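Local coordinates for probable transcriptional regulator (Rhodococcus jostii, PDB 3HIM), which probably binds operator DNA as a dimeric transcriptional regulator of the TetR family, through an N-terminal helix-turn-helix domain, at residues S15-R20 with Y54-T59; A23-V28 with R40-S45; P90-S95 with T141-A146; G151-F156 with R197-A202. All coordinates share one frame; numbering follows the deposited sequence.

Contacts 1 and 2 belong to the DNA-binding end of the chain and share helix 16-32, their centres about 11 Å apart. Contacts 3 and 4 lie on the opposite side of the chain's centre, in the C-terminal domain, and touch each other: Pro90 CA packs on Phe153 CZ at 3.6 Å. Contact 3 is the buried one, aliphatic with an arginine laid across it; the other three are partly buried. Alanines receive the partner side chains in contacts 1 and 2, an imidazole and a phenol in the first, an isoleucine in the second. Contact 4 joins a loop to the end of helix 184-198 by a backbone hydrogen bond, a water and a CH-pi contact, next to the second subunit.

Contact 1 (S15-R20 with Y54-T59); sequences SKAAAR and YPHYKT
The His56 imidazole overlaps the first turn of helix 16-32, one face turned to its backbone: Ala18 N stands 4.0 Å above the ring plane of His56, displaced toward the rim, and Ala17 C lies over the same face. The first torsion sets this pose, since chi1 of -64° places CG opposite the carbonyl carbon and sends the ring out to the helix start. Around that ring, Ala17 CB meets His56 NE2 at 3.7 Å, while Ala18 CB reaches His56 CD2 at 3.9 Å. Ser15 OG approaches obliquely, 3.6 Å from His56 NE2. That hydroxyl is engaged with its own helix: Ser15 is the N-cap, and Ala18 N donates to Ser15 OG over 3.0 Å at an N-H...O angle of 162°. The bond satisfies an amide of the first turn and fixes the serine beside the imidazole.

Tyr57 meets Ala18 from a different direction. Its ring presents its edge to Ala18 O, and the methyl Ala18 CB touches Tyr57 OH at 3.6 Å and Tyr57 CE2 at 4.1 Å. The small methyl thus touches both imidazole and phenol. The phenol oxygen is hydrogen-bonded to Arg22 NH1, one turn further along the same helix.

His56 and Tyr57 lie at the end of the predicted helix-turn-helix motif, just before helix 60-82. Both also touch Ile21 of helix 16-32, and the Tyr57 ring packs on Ser62, Leu63 and Ala66, joining the first helix to helix 60-82.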
# COMPACT_ATOMS: atom_id res chain seq x y z
N SER B 15 -22.30 19.15 6.99
CA SER B 15 -23.38 19.02 6.04
C SER B 15 -23.52 17.57 5.53
O SER B 15 -22.55 16.97 5.06
CB SER B 15 -23.11 19.98 4.87
OG SER B 15 -24.04 19.82 3.82
N LYS B 16 -24.73 17.01 5.65
CA LYS B 16 -25.02 15.71 5.05
C LYS B 16 -25.01 15.87 3.54
O LYS B 16 -24.66 14.93 2.81
CB LYS B 16 -26.37 15.14 5.52
CG LYS B 16 -26.33 14.46 6.89
CD LYS B 16 -25.68 13.08 6.82
CE LYS B 16 -25.19 12.65 8.18
NZ LYS B 16 -24.04 11.69 8.13
N ALA B 17 -25.38 17.06 3.08
CA ALA B 17 -25.32 17.39 1.66
C ALA B 17 -23.86 17.31 1.13
O ALA B 17 -23.62 16.70 0.09
CB ALA B 17 -25.95 18.76 1.38
N ALA B 18 -22.91 17.90 1.87
CA ALA B 18 -21.48 17.78 1.53
C ALA B 18 -20.99 16.33 1.69
O ALA B 18 -20.27 15.81 0.81
CB ALA B 18 -20.63 18.72 2.41
N ALA B 19 -21.38 15.69 2.80
CA ALA B 19 -21.00 14.31 3.07
C ALA B 19 -21.43 13.40 1.93
O ALA B 19 -20.69 12.51 1.53
CB ALA B 19 -21.59 13.82 4.40
N ARG B 20 -22.63 13.65 1.41
CA ARG B 20 -23.18 12.88 0.29
C ARG B 20 -22.35 13.10 -0.99
O ARG B 20 -22.13 12.16 -1.77
CB ARG B 20 -24.66 13.28 0.06
CG ARG B 20 -25.38 12.62 -1.10
CD ARG B 20 -26.88 12.93 -1.04
NE ARG B 20 -27.63 12.47 -2.21
CZ ARG B 20 -27.79 13.17 -3.34
NH1 ARG B 20 -27.24 14.38 -3.47
NH2 ARG B 20 -28.49 12.66 -4.35
N TYR B 54 -21.08 23.17 -6.38
CA TYR B 54 -20.31 24.42 -6.25
C TYR B 54 -20.44 25.14 -4.89
O TYR B 54 -19.45 25.66 -4.39
CB TYR B 54 -20.62 25.36 -7.42
CG TYR B 54 -19.69 26.55 -7.56
CD1 TYR B 54 -18.39 26.40 -8.04
CD2 TYR B 54 -20.12 27.85 -7.24
CE1 TYR B 54 -17.54 27.49 -8.18
CE2 TYR B 54 -19.28 28.94 -7.38
CZ TYR B 54 -17.99 28.76 -7.85
OH TYR B 54 -17.15 29.83 -7.98
N PRO B 55 -21.64 25.16 -4.29
CA PRO B 55 -21.80 25.75 -2.95
C PRO B 55 -20.96 25.09 -1.87
O PRO B 55 -20.60 25.74 -0.89
CB PRO B 55 -23.28 25.49 -2.63
CG PRO B 55 -23.94 25.43 -3.96
CD PRO B 55 -22.95 24.77 -4.87
N HIS B 56 -20.66 23.81 -2.06
CA HIS B 56 -19.95 23.01 -1.07
C HIS B 56 -18.49 22.89 -1.44
O HIS B 56 -17.62 22.98 -0.58
CB HIS B 56 -20.59 21.63 -0.95
CG HIS B 56 -21.99 21.65 -0.44
ND1 HIS B 56 -23.09 21.51 -1.26
CD2 HIS B 56 -22.48 21.79 0.82
CE1 HIS B 56 -24.20 21.57 -0.53
NE2 HIS B 56 -23.85 21.74 0.73
N TYR B 57 -18.23 22.68 -2.73
CA TYR B 57 -16.88 22.54 -3.24
C TYR B 57 -16.75 23.35 -4.52
O TYR B 57 -17.34 23.01 -5.54
CB TYR B 57 -16.54 21.05 -3.42
CG TYR B 57 -16.71 20.29 -2.13
CD1 TYR B 57 -15.80 20.46 -1.09
CD2 TYR B 57 -17.81 19.46 -1.92
CE1 TYR B 57 -15.95 19.81 0.12
CE2 TYR B 57 -17.97 18.78 -0.70
CZ TYR B 57 -17.02 18.98 0.31
OH TYR B 57 -17.14 18.35 1.51
N LYS B 58 -15.99 24.43 -4.45
CA LYS B 58 -15.85 25.35 -5.59
C LYS B 58 -14.91 24.75 -6.65
O LYS B 58 -15.00 25.09 -7.82
CB LYS B 58 -15.35 26.72 -5.11
N THR B 59 -14.02 23.86 -6.23
CA THR B 59 -13.08 23.20 -7.15
C THR B 59 -13.07 21.70 -6.87
O THR B 59 -13.44 21.26 -5.76
CB THR B 59 -11.64 23.77 -7.03
OG1 THR B 59 -11.00 23.28 -5.84
CG2 THR B 59 -11.65 25.31 -6.99

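Contact 2 (A23-V28 with R40-S45); sequences AAAIEV and REIAAS
Ile42 reaches across to helix 16-32 with both branches. With chi1 at -57° and chi2 at 169°, its CG1 branch is extended, and the terminal methyl lands on Ala25: Ile42 CD1 lies 3.6 Å from Ala25 CB. The other branch, CG2, packs against the backbone, 4.0 Å from Ala25 N, and meets the methyl of the preceding residue, Ala24 CB, at 4.2 Å. One isoleucine therefore straddles two successive alanines.

Val28, one turn further on, crosses the isoleucine obliquely, Val28 CB standing 4.2 Å from Ile42 CG1. Its chi1 of 175° splits the methyls between two neighbours. CG1 faces the aliphatic start of Glu41, whereas Val28 CG2 approaches Ser45 OG at 4.0 Å. The serine hydroxyl is folded back (chi1 74°) to donate to Ile42 O over 2.6 Å, so its polar hydrogen is spent within its own helix.

The axes of the two segments approach to 9.3 Å, with 120° between their directions, and alanines face the isoleucine. These are the first two helices of the TetR-type DNA-binding domain, helix 39-45 lying in the predicted helix-turn-helix; Leu63 of helix 60-82 touches both Ala25 and Ile42, making a three-helix core.

Chemically the interface is held by van der Waals contact, its one nearby hydroxyl already bonded, so shape rather than polar pairing sets how the helices are positioned.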
# COMPACT_ATOMS: atom_id res chain seq x y z
N ALA B 23 -19.02 11.14 -0.50
CA ALA B 23 -19.23 9.70 -0.72
C ALA B 23 -19.34 9.41 -2.23
O ALA B 23 -18.68 8.49 -2.74
CB ALA B 23 -20.46 9.19 0.03
N ALA B 24 -20.15 10.19 -2.94
CA ALA B 24 -20.31 9.96 -4.38
C ALA B 24 -19.00 10.20 -5.13
O ALA B 24 -18.67 9.46 -6.06
CB ALA B 24 -21.42 10.82 -4.97
N ALA B 25 -18.27 11.24 -4.72
CA ALA B 25 -17.00 11.53 -5.37
C ALA B 25 -16.00 10.38 -5.16
O ALA B 25 -15.24 10.06 -6.06
CB ALA B 25 -16.42 12.84 -4.86
N ILE B 26 -16.01 9.77 -3.98
CA ILE B 26 -15.12 8.65 -3.71
C ILE B 26 -15.37 7.52 -4.70
O ILE B 26 -14.44 7.04 -5.36
CB ILE B 26 -15.21 8.16 -2.26
CG1 ILE B 26 -14.51 9.16 -1.34
CG2 ILE B 26 -14.62 6.71 -2.09
CD1 ILE B 26 -15.02 9.13 0.09
N GLU B 27 -16.64 7.13 -4.82
CA GLU B 27 -17.04 6.12 -5.78
C GLU B 27 -16.61 6.50 -7.21
O GLU B 27 -16.00 5.70 -7.91
CB GLU B 27 -18.56 5.87 -5.69
N VAL B 28 -16.89 7.74 -7.62
CA VAL B 28 -16.56 8.19 -8.97
C VAL B 28 -15.05 8.29 -9.15
O VAL B 28 -14.51 7.85 -10.18
CB VAL B 28 -17.28 9.53 -9.35
CG1 VAL B 28 -16.82 10.03 -10.71
CG2 VAL B 28 -18.79 9.35 -9.38
N ARG B 40 -19.03 17.62 -12.53
CA ARG B 40 -20.25 17.40 -13.32
C ARG B 40 -20.64 15.94 -13.36
O ARG B 40 -21.81 15.60 -13.25
CB ARG B 40 -20.12 17.94 -14.75
N GLU B 41 -19.66 15.05 -13.54
CA GLU B 41 -19.93 13.63 -13.40
C GLU B 41 -20.59 13.43 -12.03
O GLU B 41 -21.66 12.84 -11.94
CB GLU B 41 -18.67 12.77 -13.51
CG GLU B 41 -17.57 13.28 -14.41
CD GLU B 41 -17.55 12.64 -15.77
OE1 GLU B 41 -17.97 13.31 -16.74
OE2 GLU B 41 -17.09 11.47 -15.88
N ILE B 42 -19.96 13.96 -10.98
CA ILE B 42 -20.36 13.72 -9.58
C ILE B 42 -21.77 14.23 -9.23
O ILE B 42 -22.58 13.48 -8.70
CB ILE B 42 -19.30 14.26 -8.59
CG1 ILE B 42 -17.94 13.61 -8.89
CG2 ILE B 42 -19.75 14.06 -7.12
CD1 ILE B 42 -16.79 14.23 -8.18
N ALA B 43 -22.05 15.51 -9.51
CA ALA B 43 -23.37 16.08 -9.26
C ALA B 43 -24.42 15.34 -10.07
O ALA B 43 -25.54 15.12 -9.60
CB ALA B 43 -23.40 17.57 -9.56
N ALA B 44 -24.05 14.93 -11.28
CA ALA B 44 -24.96 14.22 -12.16
C ALA B 44 -25.28 12.84 -11.62
O ALA B 44 -26.43 12.40 -11.63
CB ALA B 44 -24.39 14.12 -13.57
N SER B 45 -24.25 12.16 -11.14
CA SER B 45 -24.40 10.84 -10.54
C SER B 45 -25.29 10.89 -9.28
O SER B 45 -25.83 9.87 -8.87
CB SER B 45 -23.03 10.28 -10.19
OG SER B 45 -22.50 10.94 -9.05

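Contact 3 (P90-S95 with T141-A146); sequences PDRLMS and TRIIEA
Ile143 fits between Arg92 and Leu93 in a near-antiparallel helix pair of the all-helical TetR C-terminal domain; the segments of helices 89-106 and 123-149 run at 156° with axes 9.2 Å apart.

Apolar packing centres on the two branches of Ile143. CG2 presses onto the backbone and base of the leucine, with Ile143 CG2 3.7 Å from Leu93 N and 3.8 Å from Leu93 CB. Leu93 CD1 extends past this methyl, its CG anti to the backbone N (chi1 -167°), to a looser contact of 4.5 Å with Ile144 CG1. Beyond the pair, Leu93 also touches Leu196 of helix 184-198, and Ile144 faces helix 158-175, so the seam continues into neighbouring helices.

The polar component is Arg92, whose stem and guanidinium cross the isoleucine at a slant. A bend at chi3 (62°) turns the otherwise extended chain across the partner helix. The charge is answered outside the pair: NE forms a salt bridge with Asp83 OD1, which probably steadies the group where it lies.

At the far end of that guanidinium, Arg92 NH1 rests 3.7 Å from the methyl Ala146 CB, while Ile143 CG1 lies 3.8 Å from Arg92 NE.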
# COMPACT_ATOMS: atom_id res chain seq x y z
N PRO B 90 2.27 -3.16 25.71
CA PRO B 90 1.86 -4.18 24.73
C PRO B 90 0.37 -4.16 24.41
O PRO B 90 0.00 -4.37 23.25
CB PRO B 90 2.26 -5.49 25.40
CG PRO B 90 3.34 -5.10 26.38
CD PRO B 90 2.92 -3.77 26.89
N ASP B 91 -0.46 -3.88 25.43
CA ASP B 91 -1.92 -3.78 25.31
C ASP B 91 -2.32 -2.55 24.49
O ASP B 91 -3.30 -2.58 23.76
CB ASP B 91 -2.59 -3.64 26.69
CG ASP B 91 -2.38 -4.85 27.58
OD1 ASP B 91 -2.86 -5.94 27.25
OD2 ASP B 91 -1.73 -4.69 28.62
N ARG B 92 -1.59 -1.46 24.69
CA ARG B 92 -1.73 -0.23 23.88
C ARG B 92 -1.46 -0.52 22.40
O ARG B 92 -2.17 -0.03 21.52
CB ARG B 92 -0.79 0.86 24.39
CG ARG B 92 -1.11 1.35 25.82
CD ARG B 92 -0.11 2.36 26.36
NE ARG B 92 -0.09 3.58 25.56
CZ ARG B 92 0.72 4.62 25.76
NH1 ARG B 92 1.60 4.61 26.75
NH2 ARG B 92 0.68 5.67 24.93
N LEU B 93 -0.42 -1.30 22.14
CA LEU B 93 -0.04 -1.67 20.78
C LEU B 93 -1.07 -2.60 20.14
O LEU B 93 -1.43 -2.40 19.00
CB LEU B 93 1.37 -2.28 20.75
CG LEU B 93 1.96 -2.40 19.34
CD1 LEU B 93 2.20 -1.01 18.73
CD2 LEU B 93 3.22 -3.27 19.35
N MET B 94 -1.53 -3.61 20.88
CA MET B 94 -2.61 -4.45 20.38
C MET B 94 -3.81 -3.58 19.98
O MET B 94 -4.42 -3.77 18.92
CB MET B 94 -3.05 -5.48 21.42
CG MET B 94 -1.99 -6.57 21.75
SD MET B 94 -2.39 -7.64 23.17
CE MET B 94 -4.16 -7.86 22.96
N SER B 95 -4.14 -2.60 20.81
CA SER B 95 -5.39 -1.86 20.66
C SER B 95 -5.35 -0.91 19.47
O SER B 95 -6.30 -0.84 18.65
CB SER B 95 -5.68 -1.06 21.94
OG SER B 95 -6.93 -0.41 21.85
N THR B 141 4.88 5.42 17.53
CA THR B 141 6.22 5.60 18.09
C THR B 141 6.18 5.85 19.61
O THR B 141 7.01 5.31 20.34
CB THR B 141 7.08 6.69 17.33
OG1 THR B 141 6.42 7.94 17.39
CG2 THR B 141 7.24 6.34 15.89
N ARG B 142 5.20 6.64 20.07
CA ARG B 142 5.01 6.86 21.50
C ARG B 142 4.79 5.53 22.25
O ARG B 142 5.45 5.27 23.26
CB ARG B 142 3.84 7.83 21.77
N ILE B 143 3.91 4.68 21.72
CA ILE B 143 3.61 3.40 22.36
C ILE B 143 4.87 2.54 22.39
O ILE B 143 5.21 1.97 23.43
CB ILE B 143 2.44 2.65 21.67
CG1 ILE B 143 1.12 3.35 22.01
CG2 ILE B 143 2.37 1.15 22.08
CD1 ILE B 143 0.05 3.19 20.95
N ILE B 144 5.59 2.49 21.27
CA ILE B 144 6.79 1.68 21.17
C ILE B 144 7.86 2.18 22.15
O ILE B 144 8.52 1.38 22.84
CB ILE B 144 7.29 1.57 19.73
CG1 ILE B 144 6.23 0.89 18.86
CG2 ILE B 144 8.59 0.75 19.68
CD1 ILE B 144 6.53 0.94 17.34
N GLU B 145 8.00 3.51 22.23
CA GLU B 145 8.87 4.15 23.20
C GLU B 145 8.45 3.79 24.63
O GLU B 145 9.29 3.41 25.45
CB GLU B 145 8.82 5.66 23.03
CG GLU B 145 9.60 6.15 21.82
CD GLU B 145 9.41 7.62 21.53
OE1 GLU B 145 8.74 8.34 22.31
OE2 GLU B 145 9.96 8.07 20.51
N ALA B 146 7.16 3.91 24.92
CA ALA B 146 6.67 3.59 26.25
C ALA B 146 7.11 2.20 26.67
O ALA B 146 7.58 2.02 27.78
CB ALA B 146 5.16 3.72 26.30

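Contact 4 (G151-F156 with R197-A202); sequences GDFHPF and RMVGCA
Val199 plants a methyl on the Phe153 ring: Val199 CG2 stands 3.5 Å from the ring centroid of Phe153 and only 9° off the normal, a CH-pi contact over the middle of the face. At the periphery Cys201 CB approaches Phe153 CE1 at 3.6 Å, and the sulfur lies in the ring plane, Cys201 SG being 5.0 Å from the centroid of Phe153, a sulfur-aromatic contact at the edge. With chi1 of -172° the thiol is swung away from its own backbone N.

The backbones are tied beside this cluster. His154 N donates to Val199 O over 2.8 Å, in the carbonyl plane. The His154 ring turns an edge to the next carbonyl, CD2 lying 3.3 Å from Gly200 O. Further along, a water accepts from Phe156 N (2.8 Å) and donates to Met198 O (2.7 Å), bridging loop and helix end a second time.

What places Val199 and Cys201 is the end of helix 184-198: Gly200, with positive phi, is the C-prime residue of a Schellman motif, Cys201 N bonding to Leu196 O.

Pro90 of helix 89-106 touches Phe153 and Cys201, and Val199 packs on Ile144 of helix 123-149 and Ala161 of helix 158-175. On the dimer side, His154 O accepts from Arg197 NH2 of the second subunit, and Met198 packs on Met198 of that subunit, so the helix end and loop border the subunit interface.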
# COMPACT_ATOMS: atom_id res chain seq x y z
N GLY B 151 10.73 -1.84 29.61
CA GLY B 151 11.41 -3.12 29.39
C GLY B 151 10.48 -4.16 28.77
O GLY B 151 10.83 -5.33 28.70
N ASP B 152 9.29 -3.74 28.34
CA ASP B 152 8.37 -4.62 27.62
C ASP B 152 8.81 -4.87 26.18
O ASP B 152 8.57 -5.95 25.63
CB ASP B 152 6.97 -4.01 27.57
CG ASP B 152 6.31 -3.94 28.94
OD1 ASP B 152 6.52 -4.85 29.77
OD2 ASP B 152 5.55 -2.98 29.16
N PHE B 153 9.43 -3.87 25.55
CA PHE B 153 9.78 -3.96 24.14
C PHE B 153 11.28 -3.88 24.00
O PHE B 153 11.95 -3.28 24.84
CB PHE B 153 9.13 -2.81 23.31
CG PHE B 153 7.60 -2.89 23.21
CD1 PHE B 153 6.91 -4.07 23.48
CD2 PHE B 153 6.87 -1.77 22.81
CE1 PHE B 153 5.51 -4.14 23.38
CE2 PHE B 153 5.46 -1.82 22.70
CZ PHE B 153 4.78 -3.02 22.98
N HIS B 154 11.81 -4.47 22.93
CA HIS B 154 13.25 -4.39 22.62
C HIS B 154 13.42 -4.18 21.12
O HIS B 154 13.98 -5.03 20.43
CB HIS B 154 13.96 -5.67 23.06
CG HIS B 154 13.59 -6.09 24.44
ND1 HIS B 154 14.07 -5.44 25.56
CD2 HIS B 154 12.75 -7.05 24.90
CE1 HIS B 154 13.57 -6.00 26.65
NE2 HIS B 154 12.77 -6.98 26.27
N PRO B 155 12.95 -3.03 20.62
CA PRO B 155 12.95 -2.75 19.18
C PRO B 155 14.36 -2.61 18.67
O PRO B 155 15.23 -2.12 19.40
CB PRO B 155 12.22 -1.39 19.07
CG PRO B 155 12.27 -0.79 20.41
CD PRO B 155 12.55 -1.85 21.42
N PHE B 156 14.61 -3.08 17.45
CA PHE B 156 15.85 -2.76 16.78
C PHE B 156 15.89 -1.25 16.56
O PHE B 156 16.85 -0.57 16.90
CB PHE B 156 15.94 -3.48 15.43
CG PHE B 156 16.40 -4.90 15.53
CD1 PHE B 156 17.73 -5.19 15.79
CD2 PHE B 156 15.50 -5.96 15.36
CE1 PHE B 156 18.17 -6.52 15.88
CE2 PHE B 156 15.91 -7.27 15.45
CZ PHE B 156 17.26 -7.56 15.72
N ARG B 197 5.72 -9.01 17.80
CA ARG B 197 6.97 -9.70 17.48
C ARG B 197 8.04 -8.75 16.94
O ARG B 197 9.22 -8.87 17.30
CB ARG B 197 6.72 -10.84 16.48
CG ARG B 197 6.16 -12.10 17.10
CD ARG B 197 7.29 -12.99 17.57
NE ARG B 197 6.86 -14.30 18.08
CZ ARG B 197 6.89 -15.44 17.40
NH1 ARG B 197 7.29 -15.47 16.13
NH2 ARG B 197 6.50 -16.57 17.98
N MET B 198 7.61 -7.83 16.09
CA MET B 198 8.47 -6.82 15.50
C MET B 198 9.15 -5.98 16.58
O MET B 198 10.34 -5.68 16.48
CB MET B 198 7.66 -5.90 14.57
CG MET B 198 7.54 -6.43 13.14
SD MET B 198 6.68 -5.24 12.09
CE MET B 198 5.02 -5.90 12.25
N VAL B 199 8.40 -5.57 17.61
CA VAL B 199 9.00 -4.71 18.63
C VAL B 199 9.66 -5.52 19.74
O VAL B 199 10.08 -4.97 20.76
CB VAL B 199 8.03 -3.65 19.19
CG1 VAL B 199 7.56 -2.76 18.08
CG2 VAL B 199 6.85 -4.32 19.90
N GLY B 200 9.73 -6.84 19.52
CA GLY B 200 10.44 -7.77 20.40
C GLY B 200 9.78 -7.95 21.74
O GLY B 200 10.46 -8.18 22.74
N CYS B 201 8.46 -7.83 21.77
CA CYS B 201 7.65 -8.19 22.96
C CYS B 201 7.54 -9.71 23.11
O CYS B 201 7.51 -10.44 22.10
CB CYS B 201 6.25 -7.59 22.84
SG CYS B 201 5.21 -7.75 24.35
N ALA B 202 7.47 -10.20 24.35
CA ALA B 202 7.19 -11.62 24.62
C ALA B 202 5.81 -12.04 24.08
O ALA B 202 4.91 -11.20 23.94
CB ALA B 202 7.32 -11.94 26.13
O HOH W 1 12.32 -3.94 16.04